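Local coordinates for coronin (Toxoplasma gondii, PDB 4OZU), which probably binds actin filaments, this chain being the N-terminal WD40 beta-propeller domain of the longer protein, at residues 44-49 against 61-66; 127-132 against 148-153; 200-205 against 377-382; 330-335 against 349-354. One frame throughout, in Å; residues are numbered along the deposited sequence.

Interaction 1 (44-49 against 61-66); sequences EYIAAP and LRLADI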
loop_
_atom_site.group_PDB
_atom_site.type_symbol
_atom_site.label_atom_id
_atom_site.label_comp_id
_atom_site.label_asym_id
_atom_site.label_seq_id
_atom_site.Cartn_x
_atom_site.Cartn_y
_atom_site.Cartn_z
ATOM N N GLU A 44 -15.074 1.448 -0.261
ATOM C CA GLU A 44 -16.112 2.472 -0.406
ATOM C C GLU A 44 -15.564 3.821 -0.865
ATOM O O GLU A 44 -16.209 4.514 -1.658
ATOM C CB GLU A 44 -16.847 2.654 0.926
ATOM C CG GLU A 44 -17.976 3.681 0.926
ATOM C CD GLU A 44 -19.268 3.126 0.367
ATOM O OE1 GLU A 44 -19.256 1.990 -0.155
ATOM O OE2 GLU A 44 -20.301 3.824 0.458
ATOM N N TYR A 45 -14.386 4.187 -0.369
ATOM C CA TYR A 45 -13.863 5.544 -0.540
ATOM C C TYR A 45 -12.501 5.595 -1.216
ATOM O O TYR A 45 -11.732 4.635 -1.189
ATOM C CB TYR A 45 -13.744 6.255 0.814
ATOM C CG TYR A 45 -15.011 6.263 1.626
ATOM C CD1 TYR A 45 -16.144 6.907 1.162
ATOM C CD2 TYR A 45 -15.069 5.646 2.870
ATOM C CE1 TYR A 45 -17.310 6.916 1.891
ATOM C CE2 TYR A 45 -16.231 5.655 3.615
ATOM C CZ TYR A 45 -17.351 6.291 3.114
ATOM O OH TYR A 45 -18.524 6.317 3.830
ATOM N N ILE A 46 -12.220 6.750 -1.805
ATOM C CA ILE A 46 -10.901 7.092 -2.309
ATOM C C ILE A 46 -10.410 8.305 -1.526
ATOM O O ILE A 46 -11.163 9.256 -1.343
ATOM C CB ILE A 46 -10.931 7.440 -3.819
ATOM C CG1 ILE A 46 -11.469 6.265 -4.644
ATOM C CG2 ILE A 46 -9.551 7.851 -4.309
ATOM C CD1 ILE A 46 -11.874 6.657 -6.058
ATOM N N ALA A 47 -9.161 8.273 -1.070
ATOM C CA ALA A 47 -8.546 9.441 -0.447
ATOM C C ALA A 47 -7.499 10.008 -1.391
ATOM O O ALA A 47 -6.651 9.271 -1.894
ATOM C CB ALA A 47 -7.922 9.077 0.892
ATOM N N ALA A 48 -7.556 11.313 -1.633
ATOM C CA ALA A 48 -6.572 11.978 -2.481
ATOM C C ALA A 48 -6.219 13.356 -1.917
ATOM O O ALA A 48 -7.099 14.206 -1.773
ATOM C CB ALA A 48 -7.099 12.105 -3.905
ATOM N N PRO A 49 -4.937 13.576 -1.572
ATOM C CA PRO A 49 -4.518 14.907 -1.124
ATOM C C PRO A 49 -4.939 16.002 -2.104
ATOM O O PRO A 49 -4.746 15.864 -3.315
ATOM C CB PRO A 49 -2.996 14.782 -1.042
ATOM C CG PRO A 49 -2.767 13.349 -0.724
ATOM C CD PRO A 49 -3.846 12.590 -1.444
ATOM N N LEU A 61 -13.579 10.802 -1.853
ATOM C CA LEU A 61 -14.541 10.488 -2.903
ATOM C C LEU A 61 -15.142 9.121 -2.647
ATOM O O LEU A 61 -14.495 8.264 -2.046
ATOM C CB LEU A 61 -13.873 10.488 -4.279
ATOM C CG LEU A 61 -13.356 11.795 -4.879
ATOM C CD1 LEU A 61 -12.162 12.340 -4.116
ATOM C CD2 LEU A 61 -12.993 11.557 -6.334
ATOM N N ARG A 62 -16.365 8.904 -3.111
ATOM C CA ARG A 62 -16.919 7.558 -3.114
ATOM C C ARG A 62 -16.464 6.836 -4.376
ATOM O O ARG A 62 -16.584 7.359 -5.482
ATOM C CB ARG A 62 -18.444 7.588 -3.022
ATOM C CG ARG A 62 -18.952 8.102 -1.680
ATOM C CD ARG A 62 -20.436 7.831 -1.470
ATOM N NE ARG A 62 -20.729 6.397 -1.452
ATOM C CZ ARG A 62 -21.299 5.719 -2.447
ATOM N NH1 ARG A 62 -21.670 6.328 -3.570
ATOM N NH2 ARG A 62 -21.510 4.415 -2.316
ATOM N N LEU A 63 -15.927 5.631 -4.191
ATOM C CA LEU A 63 -15.435 4.807 -5.288
ATOM C C LEU A 63 -16.496 4.623 -6.376
ATOM O O LEU A 63 -16.189 4.644 -7.567
ATOM C CB LEU A 63 -14.983 3.448 -4.739
ATOM C CG LEU A 63 -14.317 2.453 -5.685
ATOM C CD1 LEU A 63 -13.018 2.997 -6.222
ATOM C CD2 LEU A 63 -14.082 1.142 -4.957
ATOM N N ALA A 64 -17.749 4.476 -5.958
ATOM C CA ALA A 64 -18.840 4.201 -6.882
ATOM C C ALA A 64 -19.263 5.427 -7.693
ATOM O O ALA A 64 -19.817 5.293 -8.789
ATOM C CB ALA A 64 -20.031 3.652 -6.118
ATOM N N ASP A 65 -19.006 6.617 -7.161
ATOM C CA ASP A 65 -19.495 7.844 -7.783
ATOM C C ASP A 65 -18.492 8.399 -8.786
ATOM O O ASP A 65 -17.925 9.477 -8.597
ATOM C CB ASP A 65 -19.812 8.890 -6.712
ATOM C CG ASP A 65 -21.004 8.499 -5.849
ATOM O OD1 ASP A 65 -21.839 7.687 -6.311
ATOM O OD2 ASP A 65 -21.107 9.007 -4.710
ATOM N N ILE A 66 -18.281 7.645 -9.858
ATOM C CA ILE A 66 -17.343 8.041 -10.893
ATOM C C ILE A 66 -17.989 9.098 -11.788
ATOM O O ILE A 66 -19.218 9.182 -11.884
ATOM C CB ILE A 66 -16.886 6.820 -11.725
ATOM C CG1 ILE A 66 -15.666 7.179 -12.581
ATOM C CG2 ILE A 66 -18.034 6.283 -12.576
ATOM C CD1 ILE A 66 -14.793 5.981 -12.933
HETATM O O HOH W 1 -18.385 3.791 -3.194
#

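Interaction 2 (127-132 against 148-153); sequences TGALKK and SGCFDG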
loop_
_atom_site.group_PDB
_atom_site.type_symbol
_atom_site.label_atom_id
_atom_site.label_comp_id
_atom_site.label_asym_id
_atom_site.label_seq_id
_atom_site.Cartn_x
_atom_site.Cartn_y
_atom_site.Cartn_z
ATOM N N THR A 127 1.243 11.835 18.696
ATOM C CA THR A 127 2.327 12.815 18.714
ATOM C C THR A 127 3.626 12.195 19.212
ATOM O O THR A 127 3.608 11.150 19.870
ATOM C CB THR A 127 1.974 14.011 19.609
ATOM O OG1 THR A 127 1.772 13.561 20.956
ATOM C CG2 THR A 127 0.712 14.710 19.119
ATOM N N GLY A 128 4.750 12.836 18.895
ATOM C CA GLY A 128 6.037 12.442 19.444
ATOM C C GLY A 128 7.173 12.378 18.440
ATOM O O GLY A 128 8.338 12.527 18.813
ATOM N N ALA A 129 6.843 12.150 17.171
ATOM C CA ALA A 129 7.850 12.100 16.119
ATOM C C ALA A 129 8.555 13.440 16.041
ATOM O O ALA A 129 7.912 14.484 16.154
ATOM C CB ALA A 129 7.213 11.742 14.785
ATOM N N LEU A 130 9.872 13.413 15.859
ATOM C CA LEU A 130 10.676 14.636 15.899
ATOM C C LEU A 130 10.820 15.305 14.533
ATOM O O LEU A 130 11.164 16.480 14.458
ATOM C CB LEU A 130 12.066 14.341 16.471
ATOM C CG LEU A 130 12.112 13.808 17.905
ATOM C CD1 LEU A 130 13.549 13.679 18.371
ATOM C CD2 LEU A 130 11.328 14.694 18.862
ATOM N N LYS A 131 10.569 14.562 13.459
ATOM C CA LYS A 131 10.609 15.132 12.116
ATOM C C LYS A 131 9.405 14.634 11.327
ATOM O O LYS A 131 8.563 13.906 11.857
ATOM C CB LYS A 131 11.921 14.776 11.407
ATOM C CG LYS A 131 13.166 15.392 12.041
ATOM C CD LYS A 131 13.177 16.900 11.847
ATOM C CE LYS A 131 14.402 17.546 12.464
ATOM N NZ LYS A 131 14.420 19.013 12.216
ATOM N N LYS A 132 9.298 15.055 10.071
ATOM C CA LYS A 132 8.136 14.694 9.271
ATOM C C LYS A 132 7.951 13.185 9.226
ATOM O O LYS A 132 8.918 12.421 9.153
ATOM C CB LYS A 132 8.254 15.256 7.854
ATOM C CG LYS A 132 9.467 14.812 7.066
ATOM C CD LYS A 132 9.504 15.528 5.718
ATOM C CE LYS A 132 10.714 15.136 4.891
ATOM N NZ LYS A 132 10.837 15.983 3.674
ATOM N N SER A 148 4.477 3.839 12.106
ATOM C CA SER A 148 4.771 5.083 11.401
ATOM C C SER A 148 6.276 5.261 11.268
ATOM O O SER A 148 7.022 5.085 12.229
ATOM C CB SER A 148 4.152 6.285 12.112
ATOM O OG SER A 148 4.976 6.737 13.167
ATOM N N GLY A 149 6.706 5.595 10.055
ATOM C CA GLY A 149 8.108 5.815 9.756
ATOM C C GLY A 149 8.410 7.295 9.627
ATOM O O GLY A 149 7.693 8.046 8.957
ATOM N N CYS A 150 9.488 7.712 10.278
ATOM C CA CYS A 150 9.849 9.115 10.379
ATOM C C CYS A 150 11.086 9.417 9.539
ATOM O O CYS A 150 11.942 8.561 9.345
ATOM C CB CYS A 150 10.091 9.476 11.850
ATOM S SG CYS A 150 10.552 11.174 12.165
ATOM N N PHE A 151 11.165 10.640 9.037
ATOM C CA PHE A 151 12.312 11.090 8.263
ATOM C C PHE A 151 13.620 10.981 9.057
ATOM O O PHE A 151 14.702 10.942 8.469
ATOM C CB PHE A 151 12.077 12.531 7.812
ATOM C CG PHE A 151 13.150 13.084 6.918
ATOM C CD1 PHE A 151 13.376 12.549 5.661
ATOM C CD2 PHE A 151 13.908 14.167 7.328
ATOM C CE1 PHE A 151 14.356 13.076 4.836
ATOM C CE2 PHE A 151 14.887 14.695 6.511
ATOM C CZ PHE A 151 15.111 14.150 5.263
ATOM N N ASP A 152 13.524 10.933 10.385
ATOM C CA ASP A 152 14.726 10.899 11.223
ATOM C C ASP A 152 15.240 9.476 11.460
ATOM O O ASP A 152 16.236 9.282 12.166
ATOM C CB ASP A 152 14.467 11.605 12.562
ATOM C CG ASP A 152 13.582 10.803 13.505
ATOM O OD1 ASP A 152 13.075 9.726 13.138
ATOM O OD2 ASP A 152 13.376 11.278 14.640
ATOM N N GLY A 153 14.549 8.496 10.877
ATOM C CA GLY A 153 14.949 7.097 10.941
ATOM C C GLY A 153 14.197 6.250 11.953
ATOM O O GLY A 153 14.446 5.045 12.068
HETATM O O HOH W 2 11.124 10.646 15.867
#

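Interaction 3 (200-205 against 377-382); sequences DPRAAQ and EEWFKG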
loop_
_atom_site.group_PDB
_atom_site.type_symbol
_atom_site.label_atom_id
_atom_site.label_comp_id
_atom_site.label_asym_id
_atom_site.label_seq_id
_atom_site.Cartn_x
_atom_site.Cartn_y
_atom_site.Cartn_z
ATOM N N ASP A 200 10.886 -6.511 14.718
ATOM C CA ASP A 200 9.898 -7.181 15.560
ATOM C C ASP A 200 9.403 -6.193 16.618
ATOM O O ASP A 200 10.110 -5.913 17.587
ATOM C CB ASP A 200 10.508 -8.425 16.212
ATOM C CG ASP A 200 9.492 -9.242 17.012
ATOM O OD1 ASP A 200 8.539 -8.661 17.575
ATOM O OD2 ASP A 200 9.664 -10.478 17.083
ATOM N N PRO A 201 8.189 -5.650 16.437
ATOM C CA PRO A 201 7.737 -4.619 17.384
ATOM C C PRO A 201 7.444 -5.136 18.790
ATOM O O PRO A 201 7.661 -4.410 19.755
ATOM C CB PRO A 201 6.460 -4.087 16.741
ATOM C CG PRO A 201 5.988 -5.193 15.840
ATOM C CD PRO A 201 7.229 -5.855 15.339
ATOM N N ARG A 202 6.948 -6.360 18.913
ATOM C CA ARG A 202 6.638 -6.899 20.230
ATOM C C ARG A 202 7.913 -7.182 21.030
ATOM O O ARG A 202 7.881 -7.222 22.260
ATOM C CB ARG A 202 5.783 -8.156 20.100
ATOM C CG ARG A 202 4.343 -7.839 19.707
ATOM C CD ARG A 202 3.518 -9.067 19.463
ATOM N NE ARG A 202 4.014 -9.821 18.320
ATOM C CZ ARG A 202 3.436 -10.921 17.854
ATOM N NH1 ARG A 202 2.342 -11.399 18.434
ATOM N NH2 ARG A 202 3.960 -11.543 16.816
ATOM N N ALA A 203 9.029 -7.365 20.329
ATOM C CA ALA A 203 10.331 -7.546 20.973
ATOM C C ALA A 203 11.104 -6.229 20.991
ATOM O O ALA A 203 12.139 -6.116 21.654
ATOM C CB ALA A 203 11.129 -8.618 20.256
ATOM N N ALA A 204 10.589 -5.249 20.250
ATOM C CA ALA A 204 11.217 -3.940 20.103
ATOM C C ALA A 204 12.664 -4.062 19.640
ATOM O O ALA A 204 13.554 -3.415 20.191
ATOM C CB ALA A 204 11.141 -3.169 21.417
ATOM N N GLN A 205 12.904 -4.891 18.629
ATOM C CA GLN A 205 14.267 -5.108 18.162
ATOM C C GLN A 205 14.350 -5.331 16.658
ATOM O O GLN A 205 13.390 -5.764 16.009
ATOM C CB GLN A 205 14.897 -6.292 18.913
ATOM C CG GLN A 205 14.336 -7.655 18.564
ATOM C CD GLN A 205 14.856 -8.754 19.486
ATOM O OE1 GLN A 205 15.292 -8.488 20.608
ATOM N NE2 GLN A 205 14.812 -9.994 19.013
ATOM N N GLU A 377 -4.763 -7.108 22.438
ATOM C CA GLU A 377 -4.420 -7.809 23.667
ATOM C C GLU A 377 -3.949 -9.230 23.359
ATOM O O GLU A 377 -2.982 -9.705 23.950
ATOM C CB GLU A 377 -5.616 -7.829 24.625
ATOM C CG GLU A 377 -5.978 -6.464 25.221
ATOM C CD GLU A 377 -6.372 -5.427 24.173
ATOM O OE1 GLU A 377 -7.119 -5.775 23.227
ATOM O OE2 GLU A 377 -5.923 -4.264 24.292
ATOM N N GLU A 378 -4.623 -9.900 22.424
ATOM C CA GLU A 378 -4.228 -11.249 22.012
ATOM C C GLU A 378 -2.850 -11.232 21.356
ATOM O O GLU A 378 -2.015 -12.095 21.611
ATOM C CB GLU A 378 -5.258 -11.843 21.042
ATOM C CG GLU A 378 -6.557 -12.297 21.708
ATOM C CD GLU A 378 -7.651 -12.614 20.698
ATOM O OE1 GLU A 378 -7.468 -12.292 19.513
ATOM O OE2 GLU A 378 -8.696 -13.177 21.079
ATOM N N TRP A 379 -2.621 -10.232 20.518
ATOM C CA TRP A 379 -1.358 -10.093 19.805
ATOM C C TRP A 379 -0.199 -9.869 20.781
ATOM O O TRP A 379 0.870 -10.453 20.629
ATOM C CB TRP A 379 -1.469 -8.941 18.816
ATOM C CG TRP A 379 -0.345 -8.768 17.862
ATOM C CD1 TRP A 379 0.031 -9.625 16.862
ATOM C CD2 TRP A 379 0.519 -7.632 17.763
ATOM N NE1 TRP A 379 1.086 -9.094 16.158
ATOM C CE2 TRP A 379 1.403 -7.869 16.692
ATOM C CE3 TRP A 379 0.640 -6.441 18.483
ATOM C CZ2 TRP A 379 2.393 -6.964 16.326
ATOM C CZ3 TRP A 379 1.625 -5.542 18.120
ATOM C CH2 TRP A 379 2.491 -5.809 17.057
ATOM N N PHE A 380 -0.420 -9.038 21.794
ATOM C CA PHE A 380 0.632 -8.762 22.768
ATOM C C PHE A 380 0.929 -9.977 23.647
ATOM O O PHE A 380 1.985 -10.055 24.267
ATOM C CB PHE A 380 0.258 -7.564 23.639
ATOM C CG PHE A 380 0.450 -6.247 22.949
ATOM C CD1 PHE A 380 1.698 -5.881 22.472
ATOM C CD2 PHE A 380 -0.609 -5.374 22.778
ATOM C CE1 PHE A 380 1.885 -4.669 21.837
ATOM C CE2 PHE A 380 -0.427 -4.158 22.139
ATOM C CZ PHE A 380 0.815 -3.806 21.668
ATOM N N LYS A 381 0.001 -10.925 23.692
ATOM C CA LYS A 381 0.235 -12.169 24.416
ATOM C C LYS A 381 1.097 -13.123 23.587
ATOM O O LYS A 381 1.475 -14.191 24.062
ATOM C CB LYS A 381 -1.095 -12.827 24.798
ATOM C CG LYS A 381 -1.789 -12.154 25.981
ATOM C CD LYS A 381 -3.126 -12.802 26.324
ATOM C CE LYS A 381 -3.692 -12.258 27.633
ATOM N NZ LYS A 381 -3.878 -10.781 27.624
ATOM N N GLY A 382 1.406 -12.732 22.349
ATOM C CA GLY A 382 2.296 -13.502 21.495
ATOM C C GLY A 382 1.594 -14.361 20.455
ATOM O O GLY A 382 2.220 -15.206 19.812
#

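Interaction 4 (330-335 against 349-354); sequences AEIGRM and FIVPRK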
loop_
_atom_site.group_PDB
_atom_site.type_symbol
_atom_site.label_atom_id
_atom_site.label_comp_id
_atom_site.label_asym_id
_atom_site.label_seq_id
_atom_site.Cartn_x
_atom_site.Cartn_y
_atom_site.Cartn_z
ATOM N N ALA A 330 -13.884 -10.529 -14.329
ATOM C CA ALA A 330 -12.603 -11.206 -14.136
ATOM C C ALA A 330 -11.529 -10.179 -13.803
ATOM O O ALA A 330 -10.353 -10.352 -14.137
ATOM C CB ALA A 330 -12.212 -12.016 -15.368
ATOM N N GLU A 331 -11.944 -9.106 -13.138
ATOM C CA GLU A 331 -11.007 -8.115 -12.624
ATOM C C GLU A 331 -10.353 -8.651 -11.360
ATOM O O GLU A 331 -11.058 -9.005 -10.419
ATOM C CB GLU A 331 -11.729 -6.798 -12.322
ATOM C CG GLU A 331 -10.817 -5.687 -11.821
ATOM C CD GLU A 331 -11.586 -4.445 -11.416
ATOM O OE1 GLU A 331 -12.492 -4.558 -10.553
ATOM O OE2 GLU A 331 -11.286 -3.357 -11.959
ATOM N N ILE A 332 -9.020 -8.706 -11.316
ATOM C CA ILE A 332 -8.343 -9.178 -10.106
ATOM C C ILE A 332 -7.683 -8.037 -9.329
ATOM O O ILE A 332 -7.416 -8.163 -8.135
ATOM C CB ILE A 332 -7.292 -10.264 -10.421
ATOM C CG1 ILE A 332 -6.118 -9.704 -11.215
ATOM C CG2 ILE A 332 -7.946 -11.431 -11.169
ATOM C CD1 ILE A 332 -4.946 -10.652 -11.274
ATOM N N GLY A 333 -7.424 -6.926 -10.008
ATOM C CA GLY A 333 -6.893 -5.744 -9.354
ATOM C C GLY A 333 -7.290 -4.490 -10.099
ATOM O O GLY A 333 -7.690 -4.552 -11.272
ATOM N N ARG A 334 -7.206 -3.352 -9.420
ATOM C CA ARG A 334 -7.496 -2.074 -10.061
ATOM C C ARG A 334 -6.626 -0.970 -9.489
ATOM O O ARG A 334 -6.569 -0.766 -8.273
ATOM C CB ARG A 334 -8.976 -1.705 -9.908
ATOM C CG ARG A 334 -9.400 -0.543 -10.798
ATOM C CD ARG A 334 -10.797 -0.028 -10.449
ATOM N NE ARG A 334 -11.777 -1.106 -10.311
ATOM C CZ ARG A 334 -12.938 -0.982 -9.673
ATOM N NH1 ARG A 334 -13.286 0.178 -9.126
ATOM N NH2 ARG A 334 -13.760 -2.016 -9.583
ATOM N N MET A 335 -5.932 -0.280 -10.383
ATOM C CA MET A 335 -5.152 0.890 -10.016
ATOM C C MET A 335 -5.976 2.148 -10.239
ATOM O O MET A 335 -6.698 2.255 -11.223
ATOM C CB MET A 335 -3.868 0.955 -10.840
ATOM C CG MET A 335 -2.997 2.165 -10.560
ATOM S SD MET A 335 -1.691 2.348 -11.794
ATOM C CE MET A 335 -0.741 0.862 -11.507
ATOM N N PHE A 349 -7.078 -4.663 -14.115
ATOM C CA PHE A 349 -6.221 -5.764 -14.530
ATOM C C PHE A 349 -7.075 -7.021 -14.571
ATOM O O PHE A 349 -7.581 -7.489 -13.544
ATOM C CB PHE A 349 -5.024 -5.891 -13.594
ATOM C CG PHE A 349 -4.218 -4.629 -13.521
ATOM C CD1 PHE A 349 -3.240 -4.363 -14.463
ATOM C CD2 PHE A 349 -4.485 -3.680 -12.552
ATOM C CE1 PHE A 349 -2.515 -3.184 -14.417
ATOM C CE2 PHE A 349 -3.762 -2.500 -12.499
ATOM C CZ PHE A 349 -2.780 -2.253 -13.435
ATOM N N ILE A 350 -7.237 -7.528 -15.785
ATOM C CA ILE A 350 -8.246 -8.525 -16.117
ATOM C C ILE A 350 -7.613 -9.762 -16.719
ATOM O O ILE A 350 -6.756 -9.668 -17.594
ATOM C CB ILE A 350 -9.276 -7.936 -17.108
ATOM C CG1 ILE A 350 -10.068 -6.821 -16.429
ATOM C CG2 ILE A 350 -10.237 -9.000 -17.601
ATOM C CD1 ILE A 350 -10.729 -5.877 -17.379
ATOM N N VAL A 351 -8.026 -10.928 -16.241
ATOM C CA VAL A 351 -7.635 -12.183 -16.873
ATOM C C VAL A 351 -8.533 -12.434 -18.075
ATOM O O VAL A 351 -9.749 -12.510 -17.919
ATOM C CB VAL A 351 -7.741 -13.367 -15.903
ATOM C CG1 VAL A 351 -7.338 -14.667 -16.596
ATOM C CG2 VAL A 351 -6.886 -13.121 -14.670
ATOM N N PRO A 352 -7.946 -12.569 -19.279
ATOM C CA PRO A 352 -8.794 -12.818 -20.447
ATOM C C PRO A 352 -9.382 -14.216 -20.414
ATOM O O PRO A 352 -8.651 -15.191 -20.249
ATOM C CB PRO A 352 -7.835 -12.648 -21.629
ATOM C CG PRO A 352 -6.496 -12.962 -21.072
ATOM C CD PRO A 352 -6.518 -12.505 -19.641
ATOM N N ARG A 353 -10.698 -14.298 -20.568
ATOM C CA ARG A 353 -11.397 -15.569 -20.581
ATOM C C ARG A 353 -12.430 -15.547 -21.693
ATOM O O ARG A 353 -12.964 -14.491 -22.030
ATOM C CB ARG A 353 -12.049 -15.841 -19.225
ATOM C CG ARG A 353 -11.055 -16.183 -18.120
ATOM C CD ARG A 353 -10.481 -17.583 -18.297
ATOM N NE ARG A 353 -9.399 -17.876 -17.356
ATOM C CZ ARG A 353 -9.568 -18.314 -16.112
ATOM N NH1 ARG A 353 -10.784 -18.513 -15.616
ATOM N NH2 ARG A 353 -8.509 -18.549 -15.351
ATOM N N LYS A 354 -12.690 -16.716 -22.271
ATOM C CA LYS A 354 -13.629 -16.841 -23.377
ATOM C C LYS A 354 -14.986 -16.254 -22.999
ATOM O O LYS A 354 -15.486 -15.345 -23.664
ATOM C CB LYS A 354 -13.775 -18.310 -23.781
ATOM C CG LYS A 354 -14.736 -18.554 -24.929
ATOM C CD LYS A 354 -14.879 -20.041 -25.210
ATOM C CE LYS A 354 -15.961 -20.316 -26.239
ATOM N NZ LYS A 354 -16.224 -21.773 -26.386
#

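Interaction 1 (44-49 against 61-66)
Ile46 and Leu61 form an antiparallel hydrogen-bonded pair. Ile46 N donates to Leu61 O at 2.7 Å, and Leu61 N returns a bond to Ile46 O at 2.9 Å. Next along the hairpin, Tyr45 and Arg62 are a non-hydrogen-bonded pair whose side chains diverge. Past the paired strands, Leu63 N gives a third, nearly straight bond to Glu44 O (2.8 Å). A water donates to the same Glu44 O and accepts from Ala64 N, so it ties this carbonyl to the type I turn Arg62 to Asp65.

The charged contact is side-on. Arg62 NE and Arg62 NH2 both reach Glu44 OE2, at 3.2 and 3.1 Å. The oxygen lies in the guanidinium plane, but both nitrogens approach it from the same face of the carboxylate, whose plane is turned 63° from the guanidinium. Arg62 NH1 binds Asp65 OD2 at 3.0 Å. Two acids therefore hold the guanidinium and limit its rotation.

The apolar contact has two parts. Ile46 CB lies 4.3 Å from Leu61 CB. Ile46 CD1 meets Leu63 CD1 at 3.8 Å, the two side chains crossing near a right angle. Glu44 CG, anti to its own N (chi1 -179°), lies over one face of the Tyr45 ring.

The contact joins strands 45-49 and 58-62. Ile46 packs on Tyr24 of strand 16-25, while Tyr45 reaches Phe87 of strand 82-87.

Interaction 2 (127-132 against 148-153)
Lys132 and Phe151 carry the main contact between the loop 127-132 and the turn that follows strand 145-150. Phe151 N donates to Lys132 O at 2.9 Å. The lysine side chain then runs across the phenyl ring. Lys132 CG meets Phe151 CB at 3.5 Å. Lys132 CE sits over one face of the Phe151 ring, 3.9 Å from the centroid, as a CH-pi contact. Lys132 NZ lies over the Phe151 ring too, 4.7 Å from the centroid, in a cation-pi contact. Lys132 starts with CG between its N and carbonyl carbon (chi1 59°) and is extended beyond, which carries the ammonium end out over the ring.

Cys150 SG is beside this pair. It lies 3.4 Å from Lys131 O and 3.9 Å from Lys131 CB, and Ala129 CB touches it more loosely. Lys131 CG packs on Asp152 CB. A water bridges the segments further along: it accepts from Leu130 N and donates to Asp152 OD2 at 2.6 Å.

The second shell fixes the turn. Gly153 N bonds back to Cys150 O, closing a type I turn, and Asp152 N donates a long hydrogen bond to Cys150 SG (3.5 Å). Asp152 OD1 is hydrogen-bonded to Thr154 OG1. Ser174 OG bonds to Phe151 O.

Both segments fall in a predicted WD repeat. Chemically this is a mixed surface contact: one direct backbone bond, one water bridge and an aromatic face that probably favours the nearby positive charge.

Interaction 3 (200-205 against 377-382)
Arg202 lies flat on Trp379, joining the hairpin turn of one propeller sheet to the short helix 376-380. The turn is an Asx motif, with Ala203 N bonded to Asp200 OD1, and it links strands 195-200 and 205-211. Arg202 CB points toward the helix. Arg202 CG is turned away from the carbonyl carbon, on the side of the backbone N (chi1 -74°), and meets Trp379 CH2 at 3.8 Å. Arg202 CD sits over the centre of the indole; it is 3.7 Å from the centroid of the Trp379 six-membered ring, a CH-pi contact. The chain bends about CG-CD (chi3 -64°). Arg202 NE then continues over the indole, nearest to Trp379 CE2 at 3.6 Å, and the guanidinium covers the five-membered ring. Arg202 CZ is 3.8 Å from the centroid of that Trp379 ring, with the two planes only 8° apart, so the contact is both a stack and a cation-pi interaction.

Arg202 NH2 donates to Asn384 OD1 and Arg202 NH1 to Glu383 O. Pro201 CG approaches the indole at its edge, 3.8 Å from Trp379 CH2.

Gly382, with positive phi, forms a Schellman motif after the last turn of the helix, and Gly382 N bonds to Trp379 O at 2.9 Å. Arg202 NH1 also reaches Trp379 O, which lies in the guanidinium plane (2.8 Å). The two donors come from opposite faces of the carbonyl plane.

Interaction 4 (330-335 against 349-354)
A classic beta bulge interrupts the hairpin of strands 331-339 and 343-350, where Ile332 and Gly333 both face Phe349. Ile332 N donates to Phe349 O at 2.9 Å, and Phe349 N to Gly333 O, also at 2.9 Å. Beyond the bulge, Val351 N bonds to Ala330 O at 3.2 Å.

The Phe349 ring lies alongside the opposite strand. Its edge faces the strand: Gly333 O and Met335 N lie near the ring plane, and Phe349 CE2 touches Met335 CB at 3.8 Å. Its CG is anti to the carbonyl carbon (chi1 -57°), which turns the ring toward Met335. Tyr294 meets this ring edge-to-face. Ile332 CG2 packs on Val351 CG2 at 4.0 Å, and Ala330 CB on Ile350 CG2.

On the face with Ile350, Glu331 is gripped by Arg334 side-on. Arg334 NE donates to Glu331 OE2 at 2.8 Å and Arg334 NH2 to Glu331 OE1 at 3.0 Å. Ser348 OG and Asp326 N also bind this buried carboxylate; these donors would help to balance its charge. Strand 16-25 continues the sheet past Ile350 through Tyr16, a mixed sheet in which N- and C-terminal parts of the chain join, as in the closing blade of a WD40 propeller.

In the fold
The four contacts are spread round one beta-propeller. Interactions 1, 2 and 4 come in that order along the chain; interaction 3 spans the longest separation, and interaction 4 is nested inside its loop. Interactions 1 and 4 are hairpin contacts in neighbouring sheets, centres 21 Å apart, and they touch where Leu63 CD1 packs on Arg334 NH1. Interactions 2 and 3 are also 21 Å apart between centres, without touching. Both lie across the chain's centre from interaction 4. Interaction 3 lays the late helix 376-380 on the turn between strands 195-200 and 205-211. Trp379 also touches Ile145 of strand 145-150, the strand used by interaction 2, so the late chain is held across two sheets.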